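Local coordinates for berberine bridge enzyme-like 28 (Arabidopsis thaliana, PDB 5D79), which probably works as an FAD-dependent oxidoreductase and is involved in the adaptation of the plant to salt stress, at residues R268-W273 against V298-T303; K279-L284 against E318-E323; E374-A379 against N423-Q428; S364-D369 against K446-V451. All blocks are in the same frame, centred on the assembly; numbering follows the deposited sequence.

Contact 1: residues R268-W273 against V298-T303; sequences RIIKKW and VHALFT
Phe302 pushes the far end of its ring between the side chains of Ile269 and Ile270, and that is where the contact is tight. CZ of Phe302 lies 3.4 Å from CG2 of Ile269, and this methyl also sits within 4 Å of CE1 and CE2 of the same ring, so it bears on the tip of the ring at a slant. Ile270 meets the ring differently. Its CG1 lies near the ring plane, at the edge, 3.9 Å from Phe302 CZ. With CG1 beside the backbone N (chi1 -69°), the Ile270 chain runs on to CD1, which stands 4.1 Å from CB of Ala300, a looser touch one step along the same face of the strand. Every group that meets here is buried and apolar; no hydrogen bond crosses.

Away from the strand the helix turns toward solvent: Arg268 is exposed, and Lys271 and Lys272 are only partly covered, the first by Ile381 and Glu378 of helix 378-388, the second by Phe321 and Pro322. Leu324 covers both Ile269 and Phe302, while the indole N of Trp273 bonds Ile286 O in the next strand. The short axes run 10.5 Å apart at 38°, a helix laid over a sheet: helix 263-276 covers the seven-stranded antiparallel sheet of the substrate domain, as in other berberine bridge enzyme relatives.

Contact 2: residues K279-L284 against E318-E323; sequences KVPDDL and EEKFPE
Lys320 reaches over to Val280 from just before Phe321, whose ring is the aromatic group beside this contact. At the edge of that ring, in its plane, lies Glu323 OE1, 3.7 Å from CD1 of Phe321; Ile269, Lys272 and Trp273 of helix 263-276 also pack against the ring, which stays clear of 279-284. The setting is the C-terminal end of helix 310-320, where Phe321 is the first residue to leave helical geometry, set against a type I beta turn, Pro281 to Leu284, that feeds strand 284-292. The turn is closed by Leu284 N bonding Pro281 O at 3.0 Å.

The side chains of Lys320 and Val280 run alongside each other, pointing opposite ways, with CB of Lys320 4.0 Å from CG1 of Val280. Beyond CB the lysine chain is folded rather than stretched: a chi2 of -63° and further bends at chi3 and chi4 shorten it and bring NZ alone to the backbone of Lys279 and Val280. Pro281 is touched only loosely, its CD lying 4.4 Å from NZ of Lys320.

Polar ties of the turn run elsewhere. Arg193 bonds the carbonyl oxygens of Val280 and Pro281, and Lys279 turns its own amine to Tyr275 O. The ammonium of Lys320 faces a carbonyl without a defined hydrogen bond: NZ of Lys320 is 3.5 Å from O of Lys279 and 3.9 Å from CA of Val280.

Contact 3: residues E374-A379 against N423-Q428; sequences EPIPEA and NLYEIQ
In Leu424 a chi1 of -56° sets CG beside the backbone N, and the extended chi2 carries CD1 out to the loop at Glu374 and Pro375. In Tyr425 a chi1 of 61° tucks the ring between backbone N and carbonyl carbon, which brings the phenol end across to Ile376. CD1 of Leu424 is the probe of the first pair: it lies 3.8 Å from CD of Pro375 and equally far from CA of Glu374, the leucine and proline side chains crossing at about a right angle. In the second pair OH of Tyr425 stands 3.8 Å from CG2 of Ile376, with CD1 of Ile376 a little farther.

The backbone helps present these two neighbours: a classic beta bulge, in which Val372 of the adjacent strand is paired with both Leu424 and Tyr425, opens strand 425-434.

No hydrogen bond crosses directly. OE1 of Gln274, from helix 263-276, bonds both Tyr425 OH and Ile376 N, so one amide oxygen satisfies a buried phenol and a backbone N-H together, implying that this mostly apolar contact gets its directional grip from a third element.

Contact 4: residues S364-D369 against K446-V451; sequences SFKGKD and KYLKWV
Lys366 comes off the strand with CB only 3.7 Å from CD1 of Leu448. The next atom, CG, is shared: 4.0 Å from that same leucine methyl and 4.1 Å from CG1 of Val451. CG stands opposite the backbone N (chi1 172°), but a bend at chi2, 58°, then turns CD and CE away from the helix. From there the chain runs straight to NZ, which makes salt bridges with Asp475 and Glu114, so the lysine packs with its root, and its charge is probably balanced at the tip by the two carboxylates.

Val451 has the largest share of the contact. Its CG1 touches CG and CD of Lys368, 3.6 Å from each, while CG2 sits 3.6 Å from O of Lys366, against the strand's carbonyl. Lys368 likewise sends NZ to Asp475, using the other carboxylate oxygen, and has a cation-pi contact with Tyr455. One aspartate thus draws in both lysines and probably offsets their charges within a buried region. Leu448 meets Lys366 side-on, at about a right angle, and also leans on Trp433.

Helix and strand run almost parallel, 14° between short axes 8.5 Å apart. Strand 363-372 is the outermost of its sheet on this side, and helix 441-458, which follows the neighbouring strand 425-434, covers that margin: helix-on-sheet layering of the substrate domain in this flavoenzyme family.

How the contacts relate
Contacts 1, 3 and 4 all reach the seven-stranded antiparallel sheet, and contact 2 flanks it. Contacts 1 and 3 lie close, centres 12 Å apart, joined where Trp273 CZ3 meets Tyr425 CD1 at 3.6 Å in an edge-to-face pair. Contact 2, 14 Å from contact 1, joins it where Lys272 CG rests 3.6 Å from Phe321 CE1; the Lys272–Glu323 ion pair there is modelled doubtfully short. Contacts 3 and 4 lie on adjacent strands, 425-434 and 363-372, Gln428 CG lying 3.5 Å from Lys368 O. Contacts 2 and 4 are the farthest apart, 32 Å between centres. The bound FAD is about 13 Å from the Tyr425 side chain and 12 Å from that of Lys366.

Contact 1: residues R268-W273 against V298-T303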
# COMPACT_ATOMS: atom_id res chain seq x y z
N ARG A 268 -20.91 10.14 -18.76
CA ARG A 268 -20.91 9.50 -20.07
C ARG A 268 -19.58 8.81 -20.38
O ARG A 268 -19.54 7.66 -20.85
CB ARG A 268 -21.22 10.56 -21.13
CG ARG A 268 -21.36 10.06 -22.54
CD ARG A 268 -21.57 11.24 -23.50
NE ARG A 268 -20.49 12.22 -23.37
CZ ARG A 268 -19.32 12.11 -23.99
NH1 ARG A 268 -19.08 11.07 -24.79
NH2 ARG A 268 -18.39 13.03 -23.82
N ILE A 269 -18.50 9.52 -20.09
CA ILE A 269 -17.13 9.09 -20.35
C ILE A 269 -16.67 8.00 -19.37
O ILE A 269 -15.96 7.06 -19.74
CB ILE A 269 -16.17 10.31 -20.28
CG1 ILE A 269 -16.42 11.24 -21.47
CG2 ILE A 269 -14.72 9.88 -20.20
CD1 ILE A 269 -15.81 12.59 -21.31
N ILE A 270 -17.10 8.13 -18.12
CA ILE A 270 -16.79 7.13 -17.11
C ILE A 270 -17.45 5.78 -17.46
O ILE A 270 -16.83 4.72 -17.33
CB ILE A 270 -17.23 7.61 -15.70
CG1 ILE A 270 -16.34 8.79 -15.24
CG2 ILE A 270 -17.18 6.46 -14.71
CD1 ILE A 270 -16.96 9.73 -14.18
N LYS A 271 -18.70 5.82 -17.93
CA LYS A 271 -19.40 4.63 -18.41
C LYS A 271 -18.61 3.90 -19.48
O LYS A 271 -18.49 2.68 -19.45
CB LYS A 271 -20.78 4.98 -18.95
CG LYS A 271 -21.82 5.27 -17.88
CD LYS A 271 -23.21 5.27 -18.49
CE LYS A 271 -23.59 3.89 -19.01
NZ LYS A 271 -24.73 3.95 -19.97
N LYS A 272 -18.06 4.65 -20.43
CA LYS A 272 -17.24 4.09 -21.50
C LYS A 272 -15.89 3.59 -20.98
O LYS A 272 -15.41 2.54 -21.42
CB LYS A 272 -17.03 5.14 -22.60
CG LYS A 272 -15.92 4.81 -23.58
CD LYS A 272 -16.23 3.56 -24.40
CE LYS A 272 -15.11 3.25 -25.40
NZ LYS A 272 -15.08 4.21 -26.53
N TRP A 273 -15.28 4.32 -20.04
CA TRP A 273 -14.01 3.90 -19.43
C TRP A 273 -14.16 2.50 -18.83
O TRP A 273 -13.25 1.68 -18.91
CB TRP A 273 -13.57 4.91 -18.36
CG TRP A 273 -12.31 4.54 -17.56
CD1 TRP A 273 -11.02 4.89 -17.85
CD2 TRP A 273 -12.25 3.79 -16.33
NE1 TRP A 273 -10.16 4.39 -16.89
CE2 TRP A 273 -10.89 3.71 -15.95
CE3 TRP A 273 -13.21 3.15 -15.52
CZ2 TRP A 273 -10.47 3.03 -14.80
CZ3 TRP A 273 -12.79 2.48 -14.38
CH2 TRP A 273 -11.43 2.43 -14.03
N VAL A 298 -16.87 19.42 -7.99
CA VAL A 298 -16.58 18.04 -8.35
C VAL A 298 -16.22 17.94 -9.83
O VAL A 298 -16.88 18.53 -10.70
CB VAL A 298 -17.77 17.12 -8.02
CG1 VAL A 298 -17.43 15.66 -8.31
CG2 VAL A 298 -18.16 17.29 -6.58
N HIS A 299 -15.17 17.18 -10.12
CA HIS A 299 -14.80 16.93 -11.49
C HIS A 299 -14.27 15.51 -11.61
O HIS A 299 -13.96 14.89 -10.61
CB HIS A 299 -13.77 17.97 -11.98
CG HIS A 299 -12.38 17.79 -11.44
ND1 HIS A 299 -11.30 18.47 -11.95
CD2 HIS A 299 -11.89 17.00 -10.45
CE1 HIS A 299 -10.21 18.11 -11.31
NE2 HIS A 299 -10.54 17.22 -10.39
N ALA A 300 -14.21 15.00 -12.85
CA ALA A 300 -13.55 13.73 -13.16
C ALA A 300 -12.19 14.01 -13.77
O ALA A 300 -12.08 14.68 -14.79
CB ALA A 300 -14.39 12.90 -14.11
N LEU A 301 -11.16 13.47 -13.13
CA LEU A 301 -9.79 13.61 -13.60
C LEU A 301 -9.29 12.30 -14.21
O LEU A 301 -9.10 11.31 -13.51
CB LEU A 301 -8.90 14.05 -12.44
CG LEU A 301 -7.59 14.77 -12.75
CD1 LEU A 301 -7.87 16.14 -13.37
CD2 LEU A 301 -6.76 14.89 -11.47
N PHE A 302 -9.11 12.30 -15.52
CA PHE A 302 -8.54 11.16 -16.23
C PHE A 302 -7.05 11.37 -16.48
O PHE A 302 -6.66 12.21 -17.28
CB PHE A 302 -9.27 10.95 -17.54
CG PHE A 302 -10.74 10.86 -17.39
CD1 PHE A 302 -11.34 9.64 -17.11
CD2 PHE A 302 -11.54 11.99 -17.51
CE1 PHE A 302 -12.72 9.55 -16.96
CE2 PHE A 302 -12.90 11.90 -17.36
CZ PHE A 302 -13.50 10.68 -17.08
N THR A 303 -6.23 10.60 -15.77
CA THR A 303 -4.79 10.67 -15.91
C THR A 303 -4.25 9.31 -16.32
O THR A 303 -4.84 8.27 -16.03
CB THR A 303 -4.12 11.12 -14.61
OG1 THR A 303 -4.50 10.23 -13.55
CG2 THR A 303 -4.57 12.50 -14.26

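Contact 2: residues K279-L284 against E318-E323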
# COMPACT_ATOMS: atom_id res chain seq x y z
N LYS A 279 -9.02 -3.42 -20.95
CA LYS A 279 -8.84 -4.20 -22.17
C LYS A 279 -7.90 -3.53 -23.17
O LYS A 279 -7.62 -4.11 -24.23
CB LYS A 279 -10.20 -4.44 -22.84
CG LYS A 279 -11.19 -5.23 -22.01
CD LYS A 279 -12.57 -5.24 -22.68
CE LYS A 279 -13.65 -5.72 -21.74
NZ LYS A 279 -13.59 -4.98 -20.43
N VAL A 280 -7.43 -2.33 -22.87
CA VAL A 280 -6.50 -1.63 -23.76
C VAL A 280 -5.15 -2.31 -23.68
O VAL A 280 -4.96 -3.16 -22.82
CB VAL A 280 -6.38 -0.14 -23.42
CG1 VAL A 280 -7.64 0.61 -23.85
CG2 VAL A 280 -6.09 0.05 -21.94
N PRO A 281 -4.19 -1.94 -24.56
CA PRO A 281 -2.90 -2.64 -24.44
C PRO A 281 -2.25 -2.45 -23.08
O PRO A 281 -2.56 -1.48 -22.39
CB PRO A 281 -2.05 -1.99 -25.55
CG PRO A 281 -3.04 -1.56 -26.56
CD PRO A 281 -4.23 -1.09 -25.77
N ASP A 282 -1.38 -3.39 -22.71
CA ASP A 282 -0.67 -3.39 -21.43
C ASP A 282 0.10 -2.10 -21.21
O ASP A 282 0.35 -1.71 -20.08
CB ASP A 282 0.29 -4.57 -21.35
CG ASP A 282 -0.40 -5.89 -21.16
OD1 ASP A 282 -1.65 -5.91 -21.16
OD2 ASP A 282 0.30 -6.92 -21.05
N ASP A 283 0.50 -1.47 -22.31
CA ASP A 283 1.28 -0.24 -22.28
C ASP A 283 0.48 1.00 -21.81
O ASP A 283 1.07 1.98 -21.39
CB ASP A 283 1.88 0.04 -23.67
CG ASP A 283 3.02 -0.91 -24.02
OD1 ASP A 283 3.71 -1.38 -23.09
OD2 ASP A 283 3.23 -1.18 -25.22
N LEU A 284 -0.84 0.91 -21.86
CA LEU A 284 -1.71 2.04 -21.52
C LEU A 284 -2.40 1.90 -20.16
O LEU A 284 -3.19 0.99 -19.93
CB LEU A 284 -2.78 2.23 -22.61
CG LEU A 284 -3.75 3.41 -22.42
CD1 LEU A 284 -2.98 4.70 -22.19
CD2 LEU A 284 -4.66 3.56 -23.64
N GLU A 318 -7.87 7.26 -29.93
CA GLU A 318 -9.00 7.62 -30.80
C GLU A 318 -9.71 6.34 -31.24
O GLU A 318 -10.91 6.33 -31.54
CB GLU A 318 -8.53 8.43 -32.01
CG GLU A 318 -8.00 9.82 -31.68
CD GLU A 318 -6.74 10.18 -32.46
OE1 GLU A 318 -6.29 9.34 -33.26
OE2 GLU A 318 -6.21 11.30 -32.26
N GLU A 319 -8.93 5.26 -31.24
CA GLU A 319 -9.39 3.92 -31.58
C GLU A 319 -10.21 3.27 -30.46
O GLU A 319 -11.30 2.74 -30.71
CB GLU A 319 -8.18 3.04 -31.92
CG GLU A 319 -8.42 1.55 -31.89
CD GLU A 319 -9.03 1.03 -33.18
OE1 GLU A 319 -9.32 1.86 -34.08
OE2 GLU A 319 -9.21 -0.20 -33.29
N LYS A 320 -9.70 3.32 -29.23
CA LYS A 320 -10.32 2.59 -28.12
C LYS A 320 -11.15 3.48 -27.17
O LYS A 320 -12.05 2.98 -26.48
CB LYS A 320 -9.23 1.86 -27.32
CG LYS A 320 -8.44 0.80 -28.09
CD LYS A 320 -9.32 -0.35 -28.56
CE LYS A 320 -8.57 -1.69 -28.53
NZ LYS A 320 -8.29 -2.20 -27.14
N PHE A 321 -10.86 4.78 -27.14
CA PHE A 321 -11.47 5.67 -26.15
C PHE A 321 -11.65 7.08 -26.73
O PHE A 321 -11.15 8.05 -26.16
CB PHE A 321 -10.59 5.72 -24.89
CG PHE A 321 -11.31 6.16 -23.63
CD1 PHE A 321 -12.64 6.55 -23.65
CD2 PHE A 321 -10.63 6.19 -22.43
CE1 PHE A 321 -13.28 6.95 -22.49
CE2 PHE A 321 -11.26 6.59 -21.26
CZ PHE A 321 -12.59 6.97 -21.30
N PRO A 322 -12.34 7.21 -27.88
CA PRO A 322 -12.40 8.55 -28.47
C PRO A 322 -13.31 9.49 -27.70
O PRO A 322 -13.30 10.68 -27.96
CB PRO A 322 -12.94 8.28 -29.88
CG PRO A 322 -13.75 7.07 -29.74
CD PRO A 322 -13.07 6.22 -28.69
N GLU A 323 -14.08 8.95 -26.77
CA GLU A 323 -14.99 9.77 -25.97
C GLU A 323 -14.24 10.67 -24.99
O GLU A 323 -14.76 11.70 -24.56
CB GLU A 323 -15.98 8.88 -25.21
CG GLU A 323 -16.98 8.13 -26.09
CD GLU A 323 -16.38 6.89 -26.74
OE1 GLU A 323 -15.37 6.39 -26.21
OE2 GLU A 323 -16.91 6.45 -27.79

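Contact 3: residues E374-A379 against N423-Q428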
# COMPACT_ATOMS: atom_id res chain seq x y z
N GLU A 374 -17.99 -6.20 -12.93
CA GLU A 374 -18.78 -5.85 -14.10
C GLU A 374 -19.27 -4.42 -13.95
O GLU A 374 -19.54 -3.97 -12.84
CB GLU A 374 -19.95 -6.83 -14.30
CG GLU A 374 -20.95 -6.91 -13.15
CD GLU A 374 -22.02 -7.98 -13.37
OE1 GLU A 374 -21.72 -9.02 -13.98
OE2 GLU A 374 -23.17 -7.76 -12.93
N PRO A 375 -19.39 -3.69 -15.08
CA PRO A 375 -19.61 -2.24 -15.06
C PRO A 375 -20.80 -1.83 -14.19
O PRO A 375 -21.88 -2.41 -14.30
CB PRO A 375 -19.86 -1.91 -16.53
CG PRO A 375 -19.10 -2.96 -17.26
CD PRO A 375 -19.35 -4.20 -16.46
N ILE A 376 -20.58 -0.85 -13.31
CA ILE A 376 -21.65 -0.34 -12.47
C ILE A 376 -22.55 0.54 -13.33
O ILE A 376 -22.08 1.14 -14.31
CB ILE A 376 -21.10 0.45 -11.28
CG1 ILE A 376 -20.63 1.84 -11.74
CG2 ILE A 376 -19.99 -0.34 -10.61
CD1 ILE A 376 -20.07 2.71 -10.65
N PRO A 377 -23.84 0.60 -12.98
CA PRO A 377 -24.81 1.38 -13.77
C PRO A 377 -24.56 2.88 -13.73
O PRO A 377 -24.00 3.39 -12.77
CB PRO A 377 -26.15 1.04 -13.11
CG PRO A 377 -25.80 0.61 -11.75
CD PRO A 377 -24.50 -0.13 -11.89
N GLU A 378 -25.01 3.56 -14.78
CA GLU A 378 -24.93 5.01 -14.88
C GLU A 378 -25.46 5.65 -13.61
O GLU A 378 -24.92 6.64 -13.13
CB GLU A 378 -25.73 5.49 -16.09
CG GLU A 378 -25.71 7.00 -16.30
CD GLU A 378 -26.60 7.45 -17.46
OE1 GLU A 378 -27.67 6.82 -17.66
OE2 GLU A 378 -26.23 8.42 -18.15
N ALA A 379 -26.52 5.05 -13.06
CA ALA A 379 -27.14 5.50 -11.82
C ALA A 379 -26.16 5.46 -10.64
O ALA A 379 -26.17 6.35 -9.79
CB ALA A 379 -28.36 4.65 -11.51
N ASN A 423 -11.59 -9.19 -12.49
CA ASN A 423 -11.68 -7.86 -11.89
C ASN A 423 -11.35 -6.84 -12.93
O ASN A 423 -10.24 -6.83 -13.47
CB ASN A 423 -10.76 -7.72 -10.69
CG ASN A 423 -11.04 -8.74 -9.63
OD1 ASN A 423 -12.04 -8.65 -8.91
ND2 ASN A 423 -10.18 -9.75 -9.53
N LEU A 424 -12.32 -5.98 -13.23
CA LEU A 424 -12.14 -4.92 -14.20
C LEU A 424 -11.24 -3.81 -13.63
O LEU A 424 -10.28 -3.37 -14.26
CB LEU A 424 -13.49 -4.34 -14.63
CG LEU A 424 -14.53 -5.30 -15.19
CD1 LEU A 424 -15.66 -4.50 -15.74
CD2 LEU A 424 -13.92 -6.15 -16.26
N TYR A 425 -11.56 -3.35 -12.42
CA TYR A 425 -10.77 -2.32 -11.77
C TYR A 425 -10.97 -2.34 -10.26
O TYR A 425 -11.85 -3.02 -9.74
CB TYR A 425 -11.12 -0.93 -12.33
CG TYR A 425 -12.55 -0.49 -12.13
CD1 TYR A 425 -13.53 -0.79 -13.08
CD2 TYR A 425 -12.93 0.25 -11.02
CE1 TYR A 425 -14.84 -0.38 -12.93
CE2 TYR A 425 -14.25 0.67 -10.86
CZ TYR A 425 -15.19 0.35 -11.82
OH TYR A 425 -16.50 0.76 -11.66
N GLU A 426 -10.11 -1.61 -9.56
CA GLU A 426 -10.21 -1.49 -8.12
C GLU A 426 -10.66 -0.06 -7.83
O GLU A 426 -10.33 0.87 -8.58
CB GLU A 426 -8.86 -1.82 -7.47
CG GLU A 426 -8.85 -1.83 -5.93
CD GLU A 426 -8.43 -0.49 -5.34
OE1 GLU A 426 -7.98 0.39 -6.12
OE2 GLU A 426 -8.55 -0.32 -4.12
N ILE A 427 -11.44 0.12 -6.78
CA ILE A 427 -11.93 1.44 -6.45
C ILE A 427 -11.70 1.73 -4.96
O ILE A 427 -12.02 0.92 -4.10
CB ILE A 427 -13.43 1.59 -6.83
CG1 ILE A 427 -13.98 2.95 -6.42
CG2 ILE A 427 -14.26 0.47 -6.24
CD1 ILE A 427 -15.32 3.22 -7.04
N GLN A 428 -11.10 2.89 -4.68
CA GLN A 428 -10.86 3.31 -3.31
C GLN A 428 -11.67 4.55 -2.99
O GLN A 428 -11.69 5.50 -3.75
CB GLN A 428 -9.37 3.59 -3.08
CG GLN A 428 -9.03 4.04 -1.66
CD GLN A 428 -7.62 4.60 -1.51
OE1 GLN A 428 -6.91 4.80 -2.50
NE2 GLN A 428 -7.22 4.85 -0.27

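Contact 4: residues S364-D369 against K446-V451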
# COMPACT_ATOMS: atom_id res chain seq x y z
N SER A 364 -4.93 13.55 7.82
CA SER A 364 -5.49 12.29 8.32
C SER A 364 -6.46 11.75 7.28
O SER A 364 -6.96 12.51 6.45
CB SER A 364 -6.21 12.49 9.65
OG SER A 364 -5.32 12.90 10.67
N PHE A 365 -6.74 10.46 7.33
CA PHE A 365 -7.65 9.88 6.36
C PHE A 365 -8.35 8.62 6.88
O PHE A 365 -7.92 8.01 7.87
CB PHE A 365 -6.89 9.58 5.05
CG PHE A 365 -5.78 8.58 5.22
CD1 PHE A 365 -6.04 7.21 5.19
CD2 PHE A 365 -4.47 9.00 5.40
CE1 PHE A 365 -5.02 6.29 5.35
CE2 PHE A 365 -3.44 8.07 5.57
CZ PHE A 365 -3.72 6.72 5.54
N LYS A 366 -9.45 8.28 6.23
CA LYS A 366 -10.07 6.97 6.37
C LYS A 366 -10.27 6.44 4.95
O LYS A 366 -10.83 7.13 4.11
CB LYS A 366 -11.41 7.06 7.10
CG LYS A 366 -12.17 5.77 7.09
CD LYS A 366 -11.35 4.65 7.70
CE LYS A 366 -12.08 3.33 7.56
NZ LYS A 366 -11.40 2.18 8.23
N GLY A 367 -9.77 5.23 4.69
CA GLY A 367 -9.92 4.62 3.39
C GLY A 367 -10.54 3.24 3.43
O GLY A 367 -10.33 2.47 4.38
N LYS A 368 -11.33 2.94 2.40
CA LYS A 368 -11.91 1.61 2.17
C LYS A 368 -11.79 1.32 0.68
O LYS A 368 -11.61 2.25 -0.10
CB LYS A 368 -13.37 1.55 2.62
CG LYS A 368 -13.60 2.05 4.06
CD LYS A 368 -15.09 2.06 4.43
CE LYS A 368 -15.62 0.67 4.75
NZ LYS A 368 -15.28 0.23 6.12
N ASP A 369 -11.86 0.07 0.26
CA ASP A 369 -11.83 -0.17 -1.17
C ASP A 369 -12.65 -1.40 -1.59
O ASP A 369 -13.18 -2.13 -0.76
CB ASP A 369 -10.37 -0.25 -1.65
CG ASP A 369 -9.76 -1.65 -1.55
OD1 ASP A 369 -10.05 -2.39 -0.59
OD2 ASP A 369 -8.96 -1.98 -2.44
N LYS A 446 -17.69 12.75 11.02
CA LYS A 446 -18.44 12.96 9.79
C LYS A 446 -17.70 12.42 8.56
O LYS A 446 -18.32 12.08 7.55
CB LYS A 446 -18.74 14.46 9.62
CG LYS A 446 -17.52 15.34 9.35
CD LYS A 446 -17.86 16.82 9.51
CE LYS A 446 -16.62 17.71 9.39
NZ LYS A 446 -16.82 19.08 9.97
N TYR A 447 -16.37 12.33 8.66
CA TYR A 447 -15.54 11.80 7.58
C TYR A 447 -15.62 10.27 7.51
O TYR A 447 -15.74 9.68 6.44
CB TYR A 447 -14.09 12.23 7.78
CG TYR A 447 -13.84 13.73 7.81
CD1 TYR A 447 -14.03 14.51 6.68
CD2 TYR A 447 -13.37 14.36 8.97
CE1 TYR A 447 -13.79 15.88 6.70
CE2 TYR A 447 -13.13 15.72 9.00
CZ TYR A 447 -13.34 16.48 7.86
OH TYR A 447 -13.10 17.83 7.86
N LEU A 448 -15.53 9.64 8.68
CA LEU A 448 -15.73 8.20 8.79
C LEU A 448 -17.10 7.82 8.23
O LEU A 448 -17.21 6.94 7.36
CB LEU A 448 -15.62 7.75 10.25
CG LEU A 448 -14.25 7.27 10.75
CD1 LEU A 448 -13.13 8.09 10.16
CD2 LEU A 448 -14.20 7.33 12.25
N LYS A 449 -18.14 8.50 8.72
CA LYS A 449 -19.50 8.27 8.28
C LYS A 449 -19.64 8.42 6.78
O LYS A 449 -20.33 7.63 6.15
CB LYS A 449 -20.48 9.21 8.99
CG LYS A 449 -20.69 8.88 10.47
CD LYS A 449 -21.70 9.80 11.14
CE LYS A 449 -21.75 9.55 12.63
NZ LYS A 449 -20.38 9.60 13.23
N TRP A 450 -18.98 9.44 6.23
CA TRP A 450 -19.01 9.69 4.79
C TRP A 450 -18.46 8.50 4.02
O TRP A 450 -19.08 8.01 3.07
CB TRP A 450 -18.22 10.97 4.42
CG TRP A 450 -18.37 11.29 2.96
CD1 TRP A 450 -19.36 12.04 2.38
CD2 TRP A 450 -17.54 10.82 1.87
NE1 TRP A 450 -19.18 12.08 1.02
CE2 TRP A 450 -18.08 11.34 0.68
CE3 TRP A 450 -16.39 10.02 1.80
CZ2 TRP A 450 -17.50 11.09 -0.58
CZ3 TRP A 450 -15.83 9.77 0.55
CH2 TRP A 450 -16.39 10.30 -0.62
N VAL A 451 -17.28 8.03 4.44
CA VAL A 451 -16.61 6.92 3.78
C VAL A 451 -17.40 5.62 3.95
O VAL A 451 -17.50 4.81 3.02
CB VAL A 451 -15.16 6.75 4.32
CG1 VAL A 451 -14.48 5.54 3.70
CG2 VAL A 451 -14.34 7.99 4.05